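Long-range contacts in tail fiber protein (Pseudomonas aeruginosa, PDB 6CL6), which forms the receptor-binding fiber of an R-type pyocin, a contractile injection system, and so probably recognises the surface of target bacteria: residues Gln303-Ala308 with Phe360-Leu365; Asp309-Ile314 with Thr352-Asn357; Thr322-Gly327 with Thr343-Ala348. All coordinates share one frame; numbering follows the deposited sequence.

Contact 1: Gln303-Ala308 with Phe360-Leu365; sequences QVTCPA and FAQAVL
T305 holds OG1 beside its backbone N (chi1 -63°), which leaves the methyl CG2 anti to that N; Q362 has CG anti to its own N (chi1 -177°), and the two meet between strand 303-306 and the residue just before strand 363-365. CG2 of T305 lies 3.5 Å from CG of Q362, and the glutamine chain slants across the methyl with its amide carbon close by. Beside it, OG1 of T305 approaches CG2 of V364 at 3.6 Å, the partner in a non-hydrogen-bonded pair. V304 with L365 and C306 with A363 are the hydrogen-bonded pairs flanking it, each closed by two backbone bonds; the straightest, C306 N to A363 O, measures 2.8 Å at 174°. Carbonyls already used in the ladder also take CA-H...O contacts, as C306 O does from Q362 CA at 3.2 Å. On the face carrying V304, C306, A363 and L365, SG of C306 touches CD2 of L365 loosely at 4.2 Å, and both residues pack against I355 and N357 of the second sheet. Past the strands, A308 CB sits 3.4 Å from A361 N. The ladder thus separates two chemistries: a mixed outer surface of T305, Q362 and V364, and an apolar inner one that joins the core of a beta sandwich.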
loop_
_atom_site.group_PDB
_atom_site.type_symbol
_atom_site.label_atom_id
_atom_site.label_comp_id
_atom_site.label_asym_id
_atom_site.label_seq_id
_atom_site.Cartn_x
_atom_site.Cartn_y
_atom_site.Cartn_z
ATOM N N GLN A 303 -71.588 33.484 -60.876
ATOM C CA GLN A 303 -72.740 34.156 -61.476
ATOM C C GLN A 303 -72.775 33.820 -62.959
ATOM O O GLN A 303 -71.759 33.455 -63.546
ATOM C CB GLN A 303 -72.701 35.673 -61.296
ATOM C CG GLN A 303 -72.470 36.154 -59.879
ATOM C CD GLN A 303 -70.991 36.128 -59.487
ATOM O OE1 GLN A 303 -70.119 36.488 -60.290
ATOM N NE2 GLN A 303 -70.699 35.697 -58.250
ATOM N N VAL A 304 -73.957 33.955 -63.569
ATOM C CA VAL A 304 -74.114 33.601 -64.973
ATOM C C VAL A 304 -75.245 34.431 -65.558
ATOM O O VAL A 304 -76.246 34.686 -64.892
ATOM C CB VAL A 304 -74.360 32.080 -65.134
ATOM C CG1 VAL A 304 -75.677 31.664 -64.526
ATOM C CG2 VAL A 304 -74.273 31.663 -66.584
ATOM N N THR A 305 -75.073 34.861 -66.807
ATOM C CA THR A 305 -76.147 35.542 -67.547
ATOM C C THR A 305 -76.987 34.488 -68.247
ATOM O O THR A 305 -76.459 33.679 -69.030
ATOM C CB THR A 305 -75.582 36.542 -68.551
ATOM O OG1 THR A 305 -74.863 37.567 -67.852
ATOM C CG2 THR A 305 -76.732 37.208 -69.351
ATOM N N CYS A 306 -78.277 34.481 -67.948
ATOM C CA CYS A 306 -79.226 33.551 -68.541
ATOM C C CYS A 306 -80.129 34.289 -69.540
ATOM O O CYS A 306 -80.448 35.473 -69.343
ATOM C CB CYS A 306 -80.122 32.891 -67.472
ATOM S SG CYS A 306 -79.285 31.928 -66.263
ATOM N N PRO A 307 -80.561 33.631 -70.605
ATOM C CA PRO A 307 -81.553 34.246 -71.498
ATOM C C PRO A 307 -82.929 34.192 -70.848
ATOM O O PRO A 307 -83.162 33.474 -69.878
ATOM C CB PRO A 307 -81.511 33.382 -72.760
ATOM C CG PRO A 307 -80.602 32.180 -72.439
ATOM C CD PRO A 307 -80.396 32.211 -70.922
ATOM N N ALA A 308 -83.856 34.964 -71.420
ATOM C CA ALA A 308 -85.232 34.953 -70.933
ATOM C C ALA A 308 -85.796 33.535 -70.983
ATOM O O ALA A 308 -85.644 32.836 -71.978
ATOM C CB ALA A 308 -86.078 35.890 -71.798
ATOM N N PHE A 360 -88.769 36.542 -67.561
ATOM C CA PHE A 360 -88.997 36.757 -68.990
ATOM C C PHE A 360 -88.082 37.807 -69.595
ATOM O O PHE A 360 -88.500 38.591 -70.462
ATOM C CB PHE A 360 -90.474 37.074 -69.245
ATOM C CG PHE A 360 -91.005 38.363 -68.647
ATOM C CD1 PHE A 360 -90.212 39.278 -67.999
ATOM C CD2 PHE A 360 -92.372 38.644 -68.777
ATOM C CE1 PHE A 360 -90.736 40.468 -67.494
ATOM C CE2 PHE A 360 -92.915 39.839 -68.276
ATOM C CZ PHE A 360 -92.106 40.755 -67.643
ATOM N N ALA A 361 -86.827 37.863 -69.136
ATOM C CA ALA A 361 -85.826 38.745 -69.710
ATOM C C ALA A 361 -84.453 38.188 -69.386
ATOM O O ALA A 361 -84.282 37.480 -68.397
ATOM C CB ALA A 361 -85.930 40.180 -69.193
ATOM N N GLN A 362 -83.478 38.507 -70.234
ATOM C CA GLN A 362 -82.088 38.200 -69.915
ATOM C C GLN A 362 -81.763 38.710 -68.514
ATOM O O GLN A 362 -82.097 39.849 -68.162
ATOM C CB GLN A 362 -81.159 38.848 -70.942
ATOM C CG GLN A 362 -79.684 38.522 -70.746
ATOM C CD GLN A 362 -78.790 38.989 -71.886
ATOM O OE1 GLN A 362 -78.569 38.258 -72.855
ATOM N NE2 GLN A 362 -78.291 40.218 -71.785
ATOM N N ALA A 363 -81.096 37.869 -67.715
ATOM C CA ALA A 363 -80.897 38.236 -66.335
ATOM C C ALA A 363 -79.679 37.522 -65.783
ATOM O O ALA A 363 -79.372 36.398 -66.167
ATOM C CB ALA A 363 -82.101 37.921 -65.444
ATOM N N VAL A 364 -79.019 38.189 -64.858
ATOM C CA VAL A 364 -77.868 37.611 -64.168
ATOM C C VAL A 364 -78.369 36.858 -62.947
ATOM O O VAL A 364 -79.067 37.428 -62.106
ATOM C CB VAL A 364 -76.855 38.682 -63.770
ATOM C CG1 VAL A 364 -75.771 38.037 -62.940
ATOM C CG2 VAL A 364 -76.251 39.348 -65.023
ATOM N N LEU A 365 -78.016 35.579 -62.859
ATOM C CA LEU A 365 -78.329 34.746 -61.711
ATOM C C LEU A 365 -77.037 34.332 -61.017
ATOM O O LEU A 365 -76.055 33.951 -61.670
ATOM C CB LEU A 365 -79.114 33.503 -62.134
ATOM C CG LEU A 365 -80.630 33.708 -62.364
ATOM C CD1 LEU A 365 -80.908 34.691 -63.499
ATOM C CD2 LEU A 365 -81.292 32.356 -62.634
#

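Contact 2: Asp309-Ile314 with Thr352-Asn357; sequences DADASI and TAVIRN. With CA (calcium ion), chain I.
D309-I314 and T352-N357 run antiparallel, their strand axes 4.6 Å apart at closest approach and 152° between directions, with A312-I355 and I314-A353 as well-formed hydrogen-bonded pairs. Toward the calcium end the ladder slackens: N357 N still reaches A310 O at 2.9 Å, but the return bond from A310 N to N357 O is weak. On the face of D311, S313, V354 and R356, the D311 carboxylate lies over the neighbouring strand. Its OD1 takes NH1 of R356 at 2.9 Å in a salt bridge, meeting it from above the carboxylate plane, and the carboxylate and guanidinium planes stand 55° apart. The arginine, extended from CG to NE, passes its own CG within 3.2 Å of the same OD1, while CG1 of V354 packs on the other flank, 3.5 Å from D311 CG. OD2 of D311 has a second salt bridge, to R346, and NE of R356 bonds to F335 O of the second subunit. On the opposite face CG2 of I314 rests on CG1 of I355 at 3.8 Å, turned toward V304 and W367 of the other sheet. Beyond the strand, D309 binds calcium through OD1 at 2.4 Å, and its OD2 accepts a bond from one of the four coordinating waters. G358 O of the same chain and P337 O of the second subunit complete the site. D311 is therefore shared by two arginines, which would probably stabilise its negative charge, and both the calcium and R356 tie this sheet to a neighbouring chain.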
loop_
_atom_site.group_PDB
_atom_site.type_symbol
_atom_site.label_atom_id
_atom_site.label_comp_id
_atom_site.label_asym_id
_atom_site.label_seq_id
_atom_site.Cartn_x
_atom_site.Cartn_y
_atom_site.Cartn_z
ATOM N N ASP A 309 -86.440 33.104 -69.898
ATOM C CA ASP A 309 -87.208 31.856 -69.895
ATOM C C ASP A 309 -86.403 30.680 -70.441
ATOM O O ASP A 309 -86.912 29.878 -71.216
ATOM C CB ASP A 309 -88.511 32.029 -70.732
ATOM C CG ASP A 309 -89.511 32.984 -70.108
ATOM O OD1 ASP A 309 -89.616 33.048 -68.857
ATOM O OD2 ASP A 309 -90.223 33.670 -70.883
ATOM N N ALA A 310 -85.144 30.546 -70.023
ATOM C CA ALA A 310 -84.257 29.582 -70.683
ATOM C C ALA A 310 -83.052 29.284 -69.795
ATOM O O ALA A 310 -82.874 29.889 -68.740
ATOM C CB ALA A 310 -83.794 30.097 -72.051
ATOM N N ASP A 311 -82.203 28.366 -70.268
ATOM C CA ASP A 311 -81.057 27.864 -69.523
ATOM C C ASP A 311 -79.754 28.558 -69.905
ATOM O O ASP A 311 -79.580 29.073 -71.014
ATOM C CB ASP A 311 -80.855 26.360 -69.761
ATOM C CG ASP A 311 -81.982 25.512 -69.235
ATOM O OD1 ASP A 311 -82.606 25.877 -68.233
ATOM O OD2 ASP A 311 -82.228 24.454 -69.844
ATOM N N ALA A 312 -78.814 28.518 -68.971
ATOM C CA ALA A 312 -77.413 28.801 -69.256
ATOM C C ALA A 312 -76.580 27.793 -68.492
ATOM O O ALA A 312 -76.911 27.430 -67.351
ATOM C CB ALA A 312 -77.004 30.230 -68.870
ATOM N N SER A 313 -75.477 27.368 -69.109
ATOM C CA SER A 313 -74.558 26.424 -68.497
ATOM C C SER A 313 -73.510 27.156 -67.678
ATOM O O SER A 313 -73.095 28.264 -68.016
ATOM C CB SER A 313 -73.868 25.589 -69.579
ATOM O OG SER A 313 -74.800 24.758 -70.238
ATOM N N ILE A 314 -73.091 26.534 -66.573
ATOM C CA ILE A 314 -72.004 27.084 -65.779
ATOM C C ILE A 314 -70.905 26.037 -65.675
ATOM O O ILE A 314 -71.142 24.831 -65.792
ATOM C CB ILE A 314 -72.429 27.539 -64.361
ATOM C CG1 ILE A 314 -73.016 26.368 -63.569
ATOM C CG2 ILE A 314 -73.420 28.712 -64.446
ATOM C CD1 ILE A 314 -73.130 26.628 -62.042
ATOM N N THR A 352 -69.740 20.889 -64.519
ATOM C CA THR A 352 -70.723 21.840 -65.028
ATOM C C THR A 352 -72.084 21.619 -64.373
ATOM O O THR A 352 -72.332 20.608 -63.724
ATOM C CB THR A 352 -70.906 21.721 -66.548
ATOM O OG1 THR A 352 -71.441 20.421 -66.831
ATOM C CG2 THR A 352 -69.576 21.925 -67.284
ATOM N N ALA A 353 -72.982 22.585 -64.581
ATOM C CA ALA A 353 -74.378 22.454 -64.214
ATOM C C ALA A 353 -75.190 23.390 -65.096
ATOM O O ALA A 353 -74.645 24.206 -65.861
ATOM C CB ALA A 353 -74.599 22.757 -62.743
ATOM N N VAL A 354 -76.517 23.268 -64.984
ATOM C CA VAL A 354 -77.442 24.035 -65.826
ATOM C C VAL A 354 -78.306 24.906 -64.928
ATOM O O VAL A 354 -78.946 24.405 -63.994
ATOM C CB VAL A 354 -78.317 23.126 -66.697
ATOM C CG1 VAL A 354 -79.266 23.969 -67.568
ATOM C CG2 VAL A 354 -77.426 22.230 -67.579
ATOM N N ILE A 355 -78.290 26.206 -65.199
ATOM C CA ILE A 355 -79.045 27.194 -64.448
ATOM C C ILE A 355 -80.234 27.606 -65.307
ATOM O O ILE A 355 -80.063 28.038 -66.457
ATOM C CB ILE A 355 -78.188 28.404 -64.061
ATOM C CG1 ILE A 355 -76.961 27.983 -63.238
ATOM C CG2 ILE A 355 -79.029 29.421 -63.297
ATOM C CD1 ILE A 355 -77.272 27.164 -61.986
ATOM N N ARG A 356 -81.437 27.465 -64.752
ATOM C CA ARG A 356 -82.671 27.816 -65.458
ATOM C C ARG A 356 -83.193 29.157 -64.963
ATOM O O ARG A 356 -83.320 29.373 -63.753
ATOM C CB ARG A 356 -83.724 26.732 -65.265
ATOM C CG ARG A 356 -84.908 26.825 -66.218
ATOM C CD ARG A 356 -85.661 25.510 -66.189
ATOM N NE ARG A 356 -86.718 25.404 -67.189
ATOM C CZ ARG A 356 -86.512 25.141 -68.479
ATOM N NH1 ARG A 356 -85.285 25.011 -68.948
ATOM N NH2 ARG A 356 -87.543 25.032 -69.304
ATOM N N ASN A 357 -83.529 30.040 -65.903
ATOM C CA ASN A 357 -84.070 31.359 -65.586
ATOM C C ASN A 357 -85.523 31.435 -66.015
ATOM O O ASN A 357 -85.826 31.491 -67.214
ATOM C CB ASN A 357 -83.254 32.445 -66.264
ATOM C CG ASN A 357 -83.871 33.802 -66.128
ATOM O OD1 ASN A 357 -84.475 34.126 -65.114
ATOM N ND2 ASN A 357 -83.746 34.609 -67.179
HETATM CA CA CA I . -91.417 33.145 -67.304
HETATM O O HOH W 1 -92.289 34.296 -69.325
HETATM O O HOH W 2 -91.495 35.373 -66.378
HETATM O O HOH W 3 -91.513 31.528 -65.409
HETATM O O HOH W 4 -93.776 33.137 -66.943
#

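Contact 3: Thr322-Gly327 with Thr343-Ala348; sequences TLCLGG and TGFRGA
F345 reaches from its strand to G327, and its ring lies flat over that glycine. CB, the first atom out, rests 3.7 Å from G327 C. With CG anti to the backbone N (chi1 178°), the ring is carried across the gap, and CG itself comes within 3.5 Å of the same carbonyl carbon. CD1 and CE1 run along the glycine backbone, CD1 3.5 Å from G327 CA and CE1 near both CA and N, while CD2 and CE2 stay a little farther off. The alpha carbon thereby sits almost exactly above the ring centre, 3.6 Å from the centroid and 13° off the normal, a CH-pi contact. G327 presents bare backbone to the ring, and the aromatic lies directly on it. Here the two sheets of the C-terminal beta sandwich, a fold consistent with the H-type lectin relatives of this tail-fiber family, face each other: 324-327 belongs to one and 343-346 to the other, antiparallel in direction, their short axes 7.0 Å apart at closest approach, with the F345 ring packed against G327 between them. Its other neighbours include A353, I355 and A369. At the far tip, CZ meets C324 SG at 4.1 Å; the sulfur lies at the ring edge, close to its plane, in a sulfur-aromatic contact. The same SG touches A348 CB at 3.5 Å. Beside C324 and A348 one water bridges the segments, accepting from C324 N and donating to A348 O across 3.2 Å.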
loop_
_atom_site.group_PDB
_atom_site.type_symbol
_atom_site.label_atom_id
_atom_site.label_comp_id
_atom_site.label_asym_id
_atom_site.label_seq_id
_atom_site.Cartn_x
_atom_site.Cartn_y
_atom_site.Cartn_z
ATOM N N THR A 322 -65.423 14.003 -57.102
ATOM C CA THR A 322 -66.286 12.849 -57.321
ATOM C C THR A 322 -67.666 13.236 -57.837
ATOM O O THR A 322 -68.093 12.706 -58.867
ATOM C CB THR A 322 -66.403 12.042 -56.019
ATOM O OG1 THR A 322 -65.102 11.612 -55.613
ATOM C CG2 THR A 322 -67.278 10.826 -56.217
ATOM N N LEU A 323 -68.398 14.109 -57.147
ATOM C CA LEU A 323 -69.715 14.480 -57.647
ATOM C C LEU A 323 -70.199 15.772 -57.005
ATOM O O LEU A 323 -69.790 16.138 -55.911
ATOM C CB LEU A 323 -70.755 13.376 -57.405
ATOM C CG LEU A 323 -71.430 13.317 -56.041
ATOM C CD1 LEU A 323 -72.514 12.254 -56.032
ATOM C CD2 LEU A 323 -70.416 13.038 -54.939
ATOM N N CYS A 324 -71.080 16.461 -57.722
ATOM C CA CYS A 324 -71.817 17.584 -57.159
ATOM C C CYS A 324 -73.028 17.040 -56.412
ATOM O O CYS A 324 -73.762 16.200 -56.943
ATOM C CB CYS A 324 -72.242 18.531 -58.275
ATOM S SG CYS A 324 -73.319 19.827 -57.720
ATOM N N LEU A 325 -73.216 17.490 -55.168
ATOM C CA LEU A 325 -74.312 16.999 -54.338
ATOM C C LEU A 325 -75.584 17.846 -54.430
ATOM O O LEU A 325 -76.668 17.368 -54.063
ATOM C CB LEU A 325 -73.871 16.923 -52.880
ATOM C CG LEU A 325 -72.893 15.784 -52.568
ATOM C CD1 LEU A 325 -72.376 15.904 -51.143
ATOM C CD2 LEU A 325 -73.551 14.425 -52.802
ATOM N N GLY A 326 -75.482 19.078 -54.877
ATOM C CA GLY A 326 -76.651 19.932 -54.939
ATOM C C GLY A 326 -76.241 21.361 -55.203
ATOM O O GLY A 326 -75.053 21.685 -55.277
ATOM N N GLY A 327 -77.256 22.205 -55.359
ATOM C CA GLY A 327 -77.038 23.611 -55.653
ATOM C C GLY A 327 -78.355 24.345 -55.773
ATOM O O GLY A 327 -79.443 23.759 -55.644
ATOM N N THR A 343 -86.104 30.077 -60.498
ATOM C CA THR A 343 -84.757 29.642 -60.792
ATOM C C THR A 343 -84.684 28.130 -60.737
ATOM O O THR A 343 -85.547 27.456 -60.163
ATOM C CB THR A 343 -83.758 30.234 -59.775
ATOM O OG1 THR A 343 -84.091 29.760 -58.471
ATOM C CG2 THR A 343 -83.809 31.732 -59.787
ATOM N N GLY A 344 -83.611 27.592 -61.304
ATOM C CA GLY A 344 -83.355 26.174 -61.201
ATOM C C GLY A 344 -81.869 25.884 -61.272
ATOM O O GLY A 344 -81.107 26.573 -61.972
ATOM N N PHE A 345 -81.458 24.857 -60.536
ATOM C CA PHE A 345 -80.105 24.318 -60.604
ATOM C C PHE A 345 -80.244 22.824 -60.850
ATOM O O PHE A 345 -80.924 22.127 -60.086
ATOM C CB PHE A 345 -79.350 24.606 -59.315
ATOM C CG PHE A 345 -77.948 24.050 -59.283
ATOM C CD1 PHE A 345 -77.715 22.714 -59.017
ATOM C CD2 PHE A 345 -76.866 24.888 -59.489
ATOM C CE1 PHE A 345 -76.430 22.216 -58.973
ATOM C CE2 PHE A 345 -75.566 24.396 -59.431
ATOM C CZ PHE A 345 -75.353 23.050 -59.189
ATOM N N ARG A 346 -79.640 22.334 -61.928
ATOM C CA ARG A 346 -79.828 20.942 -62.294
ATOM C C ARG A 346 -78.700 20.500 -63.210
ATOM O O ARG A 346 -77.882 21.305 -63.664
ATOM C CB ARG A 346 -81.185 20.719 -62.967
ATOM C CG ARG A 346 -81.200 21.015 -64.466
ATOM C CD ARG A 346 -82.614 20.922 -65.030
ATOM N NE ARG A 346 -82.632 20.993 -66.500
ATOM C CZ ARG A 346 -82.674 22.130 -67.192
ATOM N NH1 ARG A 346 -82.692 23.299 -66.571
ATOM N NH2 ARG A 346 -82.690 22.100 -68.523
ATOM N N GLY A 347 -78.686 19.201 -63.497
ATOM C CA GLY A 347 -77.790 18.664 -64.497
ATOM C C GLY A 347 -76.330 18.750 -64.130
ATOM O O GLY A 347 -75.476 18.858 -65.021
ATOM N N ALA A 348 -76.016 18.694 -62.844
ATOM C CA ALA A 348 -74.642 18.891 -62.389
ATOM C C ALA A 348 -73.792 17.659 -62.671
ATOM O O ALA A 348 -74.181 16.539 -62.339
ATOM C CB ALA A 348 -74.622 19.195 -60.895
HETATM O O HOH W 5 -72.097 15.282 -60.213
#

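In the fold
From the N terminus, strand 297-306 enters contact 1, and the chain turns directly into strand 310-315, the first half of contact 2. It then crosses to strand 324-331, in the sheet of contact 1, and 343-348 comes back to close contact 3, the innermost loop. Strand 352-357 closes contact 2 around it, and 360-365 closes contact 1 around both, so the three are nested without crossing. Contacts 1 and 2 each lie within one sheet of the sandwich, whereas contact 3 spans the two. N357 links contact 2 to P307 of contact 1, and a probable backbone bond between V354 N and R346 O joins contacts 2 and 3.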